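Side-chain contacts in glyoxylate reductase (PDB 3WNV), which probably catalyses the reduction of glyoxylate to glycolate with a nicotinamide cofactor: residues K29-G34 with G46-V51; E37-N42 with G65-E70; I248-L253 with P274-G279. All coordinates share one frame; numbering follows the deposited sequence.

Contact 1. Residues K29-G34 with G46-V51; sequences KEFPEG and GQYDDV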
loop_
_atom_site.group_PDB
_atom_site.type_symbol
_atom_site.label_atom_id
_atom_site.label_comp_id
_atom_site.label_asym_id
_atom_site.label_seq_id
_atom_site.Cartn_x
_atom_site.Cartn_y
_atom_site.Cartn_z
ATOM N N LYS A 29 19.768 2.350 -18.919
ATOM C CA LYS A 29 20.583 1.369 -18.194
ATOM C C LYS A 29 19.665 0.538 -17.314
ATOM O O LYS A 29 18.614 1.006 -16.885
ATOM C CB LYS A 29 21.654 2.062 -17.331
ATOM C CG LYS A 29 22.710 2.735 -18.176
ATOM C CD LYS A 29 23.890 3.193 -17.341
ATOM C CE LYS A 29 24.826 4.054 -18.167
ATOM N NZ LYS A 29 25.436 3.318 -19.291
ATOM N N GLU A 30 20.023 -0.716 -17.059
ATOM C CA GLU A 30 19.153 -1.521 -16.217
ATOM C C GLU A 30 19.898 -2.322 -15.157
ATOM O O GLU A 30 20.945 -2.893 -15.444
ATOM C CB GLU A 30 18.339 -2.512 -17.071
ATOM C CG GLU A 30 17.406 -1.886 -18.094
ATOM C CD GLU A 30 16.552 -2.936 -18.792
ATOM O OE1 GLU A 30 16.295 -3.984 -18.158
ATOM O OE2 GLU A 30 16.138 -2.715 -19.957
ATOM N N PHE A 31 19.298 -2.411 -13.960
ATOM C CA PHE A 31 19.761 -3.332 -12.914
ATOM C C PHE A 31 18.614 -4.287 -12.597
ATOM O O PHE A 31 17.832 -4.045 -11.656
ATOM C CB PHE A 31 20.171 -2.552 -11.658
ATOM C CG PHE A 31 20.742 -3.414 -10.558
ATOM C CD1 PHE A 31 22.061 -3.822 -10.605
ATOM C CD2 PHE A 31 19.962 -3.775 -9.459
ATOM C CE1 PHE A 31 22.608 -4.608 -9.606
ATOM C CE2 PHE A 31 20.498 -4.561 -8.448
ATOM C CZ PHE A 31 21.842 -4.977 -8.532
ATOM N N PRO A 32 18.484 -5.369 -13.390
ATOM C CA PRO A 32 17.293 -6.221 -13.265
ATOM C C PRO A 32 17.303 -7.096 -12.007
ATOM O O PRO A 32 16.237 -7.431 -11.485
ATOM C CB PRO A 32 17.359 -7.101 -14.514
ATOM C CG PRO A 32 18.775 -7.069 -14.933
ATOM C CD PRO A 32 19.297 -5.718 -14.562
ATOM N N GLU A 33 18.501 -7.442 -11.543
ATOM C CA GLU A 33 18.678 -8.242 -10.333
ATOM C C GLU A 33 20.137 -8.170 -9.908
ATOM O O GLU A 33 20.990 -7.721 -10.677
ATOM C CB GLU A 33 18.307 -9.692 -10.628
ATOM C CG GLU A 33 19.138 -10.268 -11.753
ATOM C CD GLU A 33 18.712 -11.655 -12.103
ATOM O OE1 GLU A 33 17.774 -12.159 -11.450
ATOM O OE2 GLU A 33 19.313 -12.246 -13.022
ATOM N N GLY A 34 20.440 -8.627 -8.697
ATOM C CA GLY A 34 21.822 -8.835 -8.317
ATOM C C GLY A 34 22.120 -8.738 -6.829
ATOM O O GLY A 34 23.169 -9.188 -6.382
ATOM N N GLY A 46 31.406 3.792 -10.555
ATOM C CA GLY A 46 31.326 4.908 -11.490
ATOM C C GLY A 46 30.432 4.640 -12.702
ATOM O O GLY A 46 30.211 5.518 -13.541
ATOM N N GLN A 47 29.902 3.430 -12.805
ATOM C CA GLN A 47 29.167 3.077 -14.022
ATOM C C GLN A 47 27.814 3.769 -14.102
ATOM O O GLN A 47 27.247 3.886 -15.181
ATOM C CB GLN A 47 29.006 1.562 -14.163
ATOM C CG GLN A 47 28.034 0.946 -13.202
ATOM C CD GLN A 47 27.959 -0.566 -13.363
ATOM O OE1 GLN A 47 28.866 -1.283 -12.944
ATOM N NE2 GLN A 47 26.879 -1.056 -13.967
ATOM N N TYR A 48 27.289 4.218 -12.966
ATOM C CA TYR A 48 26.048 4.972 -12.959
ATOM C C TYR A 48 26.305 6.489 -12.845
ATOM O O TYR A 48 25.400 7.245 -12.515
ATOM C CB TYR A 48 25.194 4.543 -11.782
ATOM C CG TYR A 48 24.795 3.089 -11.780
ATOM C CD1 TYR A 48 24.618 2.392 -12.970
ATOM C CD2 TYR A 48 24.547 2.429 -10.588
ATOM C CE1 TYR A 48 24.195 1.057 -12.963
ATOM C CE2 TYR A 48 24.110 1.095 -10.570
ATOM C CZ TYR A 48 23.959 0.417 -11.774
ATOM O OH TYR A 48 23.544 -0.906 -11.790
ATOM N N ASP A 49 27.527 6.932 -13.119
ATOM C CA ASP A 49 27.905 8.323 -12.845
ATOM C C ASP A 49 27.209 9.375 -13.728
ATOM O O ASP A 49 27.258 10.572 -13.443
ATOM C CB ASP A 49 29.429 8.474 -12.817
ATOM C CG ASP A 49 30.004 8.217 -11.417
ATOM O OD1 ASP A 49 29.269 7.693 -10.528
ATOM O OD2 ASP A 49 31.179 8.557 -11.202
ATOM N N ASP A 50 26.552 8.933 -14.797
ATOM C CA ASP A 50 25.750 9.834 -15.625
ATOM C C ASP A 50 24.246 9.671 -15.414
ATOM O O ASP A 50 23.440 10.265 -16.132
ATOM C CB ASP A 50 26.069 9.595 -17.106
ATOM C CG ASP A 50 27.492 10.087 -17.491
ATOM O OD1 ASP A 50 27.841 11.289 -17.270
ATOM O OD2 ASP A 50 28.279 9.247 -17.988
ATOM N N VAL A 51 23.854 8.872 -14.433
ATOM C CA VAL A 51 22.420 8.585 -14.250
ATOM C C VAL A 51 21.718 9.752 -13.571
ATOM O O VAL A 51 22.044 10.079 -12.431
ATOM C CB VAL A 51 22.222 7.339 -13.410
ATOM C CG1 VAL A 51 20.720 7.164 -13.050
ATOM C CG2 VAL A 51 22.769 6.112 -14.158
HETATM O O HOH W 1 23.440 -2.207 -14.134
#
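The hydroxyl of Tyr48 reaches the flank of Phe31, its OH lying 3.5 Å from ring atom CD1 and 3.8 Å from CB of Phe31. The two side chains cross at about a right angle, and the oxygen comes to the phenylalanine ring obliquely. With CG anti to the backbone N (chi1 -176°), CB and the CD1 side of the Phe31 ring lie beside the hydroxyl, and the far end, CZ, lies farther off. A carbonyl, Glu33 O, lies above one face of the ring near its rim.

A single water then joins the segments: it donates to Glu30 O at 2.9 Å and sits 2.7 Å from Tyr48 OH, in the plane of the tyrosine ring at its edge. The second hydrogen-bond partner of this hydroxyl is ND2 of Asn42 on helix 36-45. CG of Gln47 rests over one face of the Tyr48 ring, toward its rim. Farther along strand 27-31, the aliphatic part of Lys29 runs past the loop, CE approaching Gln47 O at 3.8 Å, before the chain bends at its last torsion (chi4 -64°). Its CD only grazes CG2 of Val51, at 4.5 Å.

Tyr48 belongs to two overlapping type I turns, Gly46 to Asp49 and Tyr48 to Val51, closed by Asp49 N to Gly46 O (3.1 Å) and Val51 N to Tyr48 O (3.0 Å). Strand 27-31, helix 36-45 and strand 51-57 form a beta-alpha-beta crossover that passes over strand 5-9, which lies between the two strands in the sheet and whose Leu7 touches Lys29, Tyr48 and Val51. No direct hydrogen bond joins the segments; the direct touches are mostly carbon against oxygen, so the buried phenol relies on water and the Asn42 amide for its hydrogen bonds.

Contact 2. Residues E37-N42 with G65-E70; sequences EKFLEN and GPFDRE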
loop_
_atom_site.group_PDB
_atom_site.type_symbol
_atom_site.label_atom_id
_atom_site.label_comp_id
_atom_site.label_asym_id
_atom_site.label_seq_id
_atom_site.Cartn_x
_atom_site.Cartn_y
_atom_site.Cartn_z
ATOM N N GLU A 37 24.514 -5.703 -2.301
ATOM C CA GLU A 37 25.976 -5.633 -2.287
ATOM C C GLU A 37 26.497 -5.256 -3.671
ATOM O O GLU A 37 27.357 -4.374 -3.821
ATOM C CB GLU A 37 26.559 -6.982 -1.830
ATOM C CG GLU A 37 28.084 -7.079 -1.847
ATOM C CD GLU A 37 28.581 -8.499 -2.143
ATOM O OE1 GLU A 37 28.846 -8.807 -3.333
ATOM O OE2 GLU A 37 28.706 -9.301 -1.188
ATOM N N LYS A 38 25.955 -5.930 -4.681
ATOM C CA LYS A 38 26.339 -5.696 -6.065
ATOM C C LYS A 38 25.821 -4.345 -6.577
ATOM O O LYS A 38 26.509 -3.677 -7.352
ATOM C CB LYS A 38 25.800 -6.823 -6.937
ATOM C CG LYS A 38 26.077 -6.669 -8.418
ATOM C CD LYS A 38 27.517 -6.932 -8.745
ATOM C CE LYS A 38 27.678 -7.152 -10.240
ATOM N NZ LYS A 38 26.711 -6.300 -11.010
ATOM N N PHE A 39 24.618 -3.949 -6.162
ATOM C CA PHE A 39 24.128 -2.620 -6.526
ATOM C C PHE A 39 25.075 -1.559 -5.966
ATOM O O PHE A 39 25.516 -0.666 -6.693
ATOM C CB PHE A 39 22.677 -2.392 -6.101
ATOM C CG PHE A 39 22.158 -1.037 -6.484
ATOM C CD1 PHE A 39 21.758 -0.784 -7.791
ATOM C CD2 PHE A 39 22.116 0.002 -5.557
ATOM C CE1 PHE A 39 21.323 0.476 -8.158
ATOM C CE2 PHE A 39 21.685 1.270 -5.931
ATOM C CZ PHE A 39 21.283 1.496 -7.232
ATOM N N LEU A 40 25.438 -1.679 -4.693
ATOM C CA LEU A 40 26.346 -0.696 -4.102
ATOM C C LEU A 40 27.711 -0.693 -4.762
ATOM O O LEU A 40 28.303 0.369 -4.926
ATOM C CB LEU A 40 26.443 -0.856 -2.574
ATOM C CG LEU A 40 25.153 -0.727 -1.770
ATOM C CD1 LEU A 40 25.413 -1.124 -0.341
ATOM C CD2 LEU A 40 24.580 0.673 -1.808
ATOM N N GLU A 41 28.205 -1.868 -5.164
ATOM C CA GLU A 41 29.463 -1.961 -5.902
ATOM C C GLU A 41 29.390 -1.241 -7.245
ATOM O O GLU A 41 30.338 -0.571 -7.632
ATOM C CB GLU A 41 29.872 -3.423 -6.114
ATOM C CG GLU A 41 30.679 -4.015 -4.961
ATOM C CD GLU A 41 30.845 -5.527 -5.067
ATOM O OE1 GLU A 41 30.682 -6.072 -6.185
ATOM O OE2 GLU A 41 31.130 -6.164 -4.024
ATOM N N ASN A 42 28.261 -1.375 -7.947
ATOM C CA ASN A 42 28.082 -0.683 -9.220
ATOM C C ASN A 42 28.135 0.814 -9.002
ATOM O O ASN A 42 28.800 1.523 -9.737
ATOM C CB ASN A 42 26.730 -1.039 -9.871
ATOM C CG ASN A 42 26.689 -2.463 -10.424
ATOM O OD1 ASN A 42 27.706 -3.164 -10.440
ATOM N ND2 ASN A 42 25.509 -2.887 -10.893
ATOM N N GLY A 65 17.433 -3.963 -1.604
ATOM C CA GLY A 65 17.105 -3.514 -0.265
ATOM C C GLY A 65 16.493 -2.124 -0.376
ATOM O O GLY A 65 16.390 -1.570 -1.475
ATOM N N PRO A 66 16.086 -1.544 0.754
ATOM C CA PRO A 66 15.419 -0.244 0.684
ATOM C C PRO A 66 16.372 0.859 0.223
ATOM O O PRO A 66 17.598 0.807 0.420
ATOM C CB PRO A 66 14.989 0.020 2.140
ATOM C CG PRO A 66 15.839 -0.905 2.956
ATOM C CD PRO A 66 16.077 -2.103 2.114
ATOM N N PHE A 67 15.762 1.895 -0.333
ATOM C CA PHE A 67 16.460 3.112 -0.637
ATOM C C PHE A 67 16.459 3.947 0.640
ATOM O O PHE A 67 15.917 5.072 0.706
ATOM C CB PHE A 67 15.791 3.820 -1.816
ATOM C CG PHE A 67 16.338 3.397 -3.162
ATOM C CD1 PHE A 67 16.479 2.048 -3.475
ATOM C CD2 PHE A 67 16.690 4.340 -4.103
ATOM C CE1 PHE A 67 16.994 1.650 -4.707
ATOM C CE2 PHE A 67 17.200 3.955 -5.356
ATOM C CZ PHE A 67 17.355 2.597 -5.644
ATOM N N ASP A 68 17.108 3.387 1.650
ATOM C CA ASP A 68 17.310 4.082 2.936
ATOM C C ASP A 68 18.481 5.063 2.910
ATOM O O ASP A 68 19.111 5.285 1.870
ATOM C CB ASP A 68 17.487 3.073 4.070
ATOM C CG ASP A 68 18.598 2.065 3.807
ATOM O OD1 ASP A 68 19.474 2.293 2.941
ATOM O OD2 ASP A 68 18.604 1.027 4.495
ATOM N N ARG A 69 18.774 5.667 4.055
ATOM C CA ARG A 69 19.828 6.681 4.094
ATOM C C ARG A 69 21.154 6.134 3.568
ATOM O O ARG A 69 21.854 6.810 2.830
ATOM C CB ARG A 69 19.936 7.270 5.509
ATOM C CG ARG A 69 21.110 8.214 5.741
ATOM C CD ARG A 69 20.939 8.959 7.094
ATOM N NE ARG A 69 19.815 9.889 7.008
ATOM C CZ ARG A 69 19.928 11.137 6.557
ATOM N NH1 ARG A 69 21.107 11.586 6.157
ATOM N NH2 ARG A 69 18.855 11.930 6.483
ATOM N N GLU A 70 21.484 4.892 3.909
ATOM C CA GLU A 70 22.758 4.310 3.491
ATOM C C GLU A 70 22.881 4.170 1.979
ATOM O O GLU A 70 23.936 4.431 1.398
ATOM C CB GLU A 70 22.901 2.911 4.082
ATOM C CG GLU A 70 24.062 2.109 3.506
ATOM C CD GLU A 70 23.999 0.629 3.897
ATOM O OE1 GLU A 70 23.085 0.245 4.645
ATOM O OE2 GLU A 70 24.861 -0.155 3.445
#
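The rings of Phe39 and Phe67 approach each other through their CZ atoms, 4.4 Å apart, each meeting the other obliquely, so the pair is an apolar touch of ring corners without stacking. Their other surroundings differ: Phe39 makes an edge-to-face pair with Phe31 and also packs on Leu7 and Ile9 of strand 5-9 and on Leu71, whereas Phe67 takes part in a cation-pi interaction with Arg56. The contact belongs to the flavodoxin-like part of the fold, a parallel five-stranded sheet of order 2-1-3-4-5, and joins helix 36-45 to the start of helix 69-74.

Phe39 extends toward its partner from the helix with CG anti to the backbone N (chi1 -179°). Phe67 is presented by an inverse gamma turn centred on it, whose weak bond runs from Asp68 N to Pro66 O at 2.9 Å. The next residue, Asp68, is the N-cap of helix 69-74.

A second, more peripheral touch lies between Leu40 and Glu70, whose side chains cross at about a right angle. The glutamate is extended beyond CG, which carries its carboxylate out to the leucine methyl; this is van der Waals contact, since a methyl offers the oxygen no polar hydrogen. The real partner of that carboxylate is Arg36, at the beginning of helix 36-45, which gathers three acceptors of the segment 65-70, forming salt bridges with Glu70 OE1 and Asp68 OD1 and donating to Pro66 O, so that its charge probably offsets those of the two acids. The carboxylate consequently divides its work: OE1 of Glu70 faces Arg36, while OE2 of Glu70 lies 3.9 Å from CD1 of Leu40.

Contact 3. Residues I248-L253 with P274-G279; sequences IDEKAL and PQVEPG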
loop_
_atom_site.group_PDB
_atom_site.type_symbol
_atom_site.label_atom_id
_atom_site.label_comp_id
_atom_site.label_asym_id
_atom_site.label_seq_id
_atom_site.Cartn_x
_atom_site.Cartn_y
_atom_site.Cartn_z
ATOM N N ILE A 248 -0.692 -2.599 12.317
ATOM C CA ILE A 248 -1.356 -3.323 13.379
ATOM C C ILE A 248 -0.318 -4.211 14.051
ATOM O O ILE A 248 0.537 -4.772 13.375
ATOM C CB ILE A 248 -2.475 -4.235 12.842
ATOM C CG1 ILE A 248 -3.446 -3.411 12.023
ATOM C CG2 ILE A 248 -3.144 -4.986 14.040
ATOM C CD1 ILE A 248 -4.514 -4.216 11.277
ATOM N N ASP A 249 -0.374 -4.266 15.386
ATOM C CA ASP A 249 0.390 -5.205 16.194
ATOM C C ASP A 249 -0.248 -6.580 15.949
ATOM O O ASP A 249 -1.266 -6.926 16.564
ATOM C CB ASP A 249 0.289 -4.797 17.682
ATOM C CG ASP A 249 1.057 -5.731 18.598
ATOM O OD1 ASP A 249 1.399 -6.837 18.155
ATOM O OD2 ASP A 249 1.331 -5.369 19.772
ATOM N N GLU A 250 0.309 -7.335 15.002
ATOM C CA GLU A 250 -0.382 -8.531 14.513
ATOM C C GLU A 250 -0.515 -9.567 15.621
ATOM O O GLU A 250 -1.491 -10.323 15.674
ATOM C CB GLU A 250 0.375 -9.100 13.306
ATOM C CG GLU A 250 -0.442 -10.059 12.447
ATOM C CD GLU A 250 0.237 -10.273 11.083
ATOM O OE1 GLU A 250 0.307 -9.272 10.336
ATOM O OE2 GLU A 250 0.732 -11.403 10.764
ATOM N N LYS A 251 0.443 -9.595 16.534
ATOM C CA LYS A 251 0.343 -10.558 17.639
ATOM C C LYS A 251 -0.811 -10.170 18.552
ATOM O O LYS A 251 -1.544 -11.024 19.032
ATOM C CB LYS A 251 1.645 -10.667 18.427
ATOM C CG LYS A 251 2.708 -11.509 17.748
ATOM C CD LYS A 251 3.970 -11.457 18.555
ATOM C CE LYS A 251 5.111 -12.108 17.797
ATOM N NZ LYS A 251 6.421 -11.865 18.464
ATOM N N ALA A 252 -1.008 -8.873 18.757
ATOM C CA ALA A 252 -2.154 -8.409 19.543
ATOM C C ALA A 252 -3.492 -8.647 18.844
ATOM O O ALA A 252 -4.516 -8.945 19.484
ATOM C CB ALA A 252 -2.002 -6.921 19.879
ATOM N N LEU A 253 -3.492 -8.507 17.533
ATOM C CA LEU A 253 -4.670 -8.783 16.728
ATOM C C LEU A 253 -5.047 -10.260 16.888
ATOM O O LEU A 253 -6.237 -10.600 17.070
ATOM C CB LEU A 253 -4.371 -8.428 15.263
ATOM C CG LEU A 253 -5.481 -8.884 14.300
ATOM C CD1 LEU A 253 -6.692 -8.045 14.495
ATOM C CD2 LEU A 253 -4.953 -8.781 12.851
ATOM N N PRO A 274 6.353 -11.850 3.488
ATOM C CA PRO A 274 5.242 -12.793 3.270
ATOM C C PRO A 274 4.913 -13.753 4.432
ATOM O O PRO A 274 4.059 -14.624 4.246
ATOM C CB PRO A 274 5.732 -13.609 2.081
ATOM C CG PRO A 274 7.229 -13.662 2.306
ATOM C CD PRO A 274 7.598 -12.300 2.844
ATOM N N GLN A 275 5.536 -13.608 5.595
ATOM C CA GLN A 275 5.114 -14.414 6.732
ATOM C C GLN A 275 3.795 -13.870 7.254
ATOM O O GLN A 275 3.534 -12.665 7.141
ATOM C CB GLN A 275 6.163 -14.402 7.845
ATOM C CG GLN A 275 7.553 -14.853 7.406
ATOM C CD GLN A 275 7.514 -16.094 6.541
ATOM O OE1 GLN A 275 6.767 -17.033 6.818
ATOM N NE2 GLN A 275 8.318 -16.102 5.477
ATOM N N VAL A 276 2.959 -14.740 7.815
ATOM C CA VAL A 276 1.712 -14.328 8.471
ATOM C C VAL A 276 1.719 -14.972 9.863
ATOM O O VAL A 276 2.130 -16.142 10.014
ATOM C CB VAL A 276 0.471 -14.843 7.671
ATOM C CG1 VAL A 276 -0.831 -14.563 8.404
ATOM C CG2 VAL A 276 0.462 -14.300 6.204
ATOM N N GLU A 277 1.306 -14.248 10.900
ATOM C CA GLU A 277 1.269 -14.890 12.230
ATOM C C GLU A 277 0.451 -16.172 12.154
ATOM O O GLU A 277 -0.627 -16.185 11.578
ATOM C CB GLU A 277 0.667 -13.976 13.303
ATOM C CG GLU A 277 1.576 -12.858 13.769
ATOM C CD GLU A 277 2.811 -13.354 14.473
ATOM O OE1 GLU A 277 2.697 -14.162 15.418
ATOM O OE2 GLU A 277 3.916 -12.924 14.082
ATOM N N PRO A 278 0.968 -17.268 12.731
ATOM C CA PRO A 278 0.295 -18.565 12.606
ATOM C C PRO A 278 -1.159 -18.556 13.080
ATOM O O PRO A 278 -2.027 -19.056 12.360
ATOM C CB PRO A 278 1.124 -19.478 13.516
ATOM C CG PRO A 278 2.448 -18.869 13.566
ATOM C CD PRO A 278 2.201 -17.365 13.520
ATOM N N GLY A 279 -1.431 -17.980 14.252
ATOM C CA GLY A 279 -2.790 -17.930 14.764
ATOM C C GLY A 279 -3.720 -17.172 13.842
ATOM O O GLY A 279 -4.946 -17.345 13.884
HETATM O O HOH W 2 3.179 -11.051 9.577
#
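Glu250 OE2 receives the backbone N-H of Glu277 at 2.9 Å in a nearly straight bond (170°), met almost along the C-O axis. The same oxygen accepts from a water at 2.7 Å, and this water also donates to Gln275 O, while Glu250 OE1 accepts from the backbone N of Glu271. The buried carboxylate is thus gripped at both oxygens. A leucine in its place would probably leave the backbone N of Glu277 and of Glu271 without this acceptor and the water with one partner fewer.

Van der Waals contacts accompany these bonds: CG of Glu250 packs on CG of Glu277 at 3.7 Å, and CG of Lys251 lies 3.5 Å from Glu277 OE1. The bend of Glu277 at chi2 (-65°) turns its acid group toward the lysine chain and away from the other carboxylate.

Among the charges, Glu250 OE2 and Glu277 OE2 lie 4.8 Å apart, and Lys251 NZ, 5.2 Å from Glu277 OE2 and too far for a salt bridge, may soften their repulsion.

In the Rossmann-type nucleotide-binding domain, the contact ties the first turn of helix 250-259 to Glu277, the N-cap of helix 278-281; Leu253 packs against Ile239 of strand 237-241.

Contacts 1 and 2 belong together: their centres are 11 Å apart, they touch through Tyr48 OH and Asn42 ND2 and through Phe31 and Phe39, and their segments alternate along the chain. Strand 27-31, helix 36-45 and strand 51-57 follow one another; contact 1 joins the first strand to the loop after the helix, and contact 2 uses the helix itself, which meets strands 27-31 and 5-9 and also helix 69-74. Contact 3 comes much later, beside the seven-stranded sheet; its centre is about 37 Å from that of contact 1 and 29 Å from that of contact 2. Contacts 1 and 2 thus lie in one domain and contact 3 in the other, probably the cofactor-binding one.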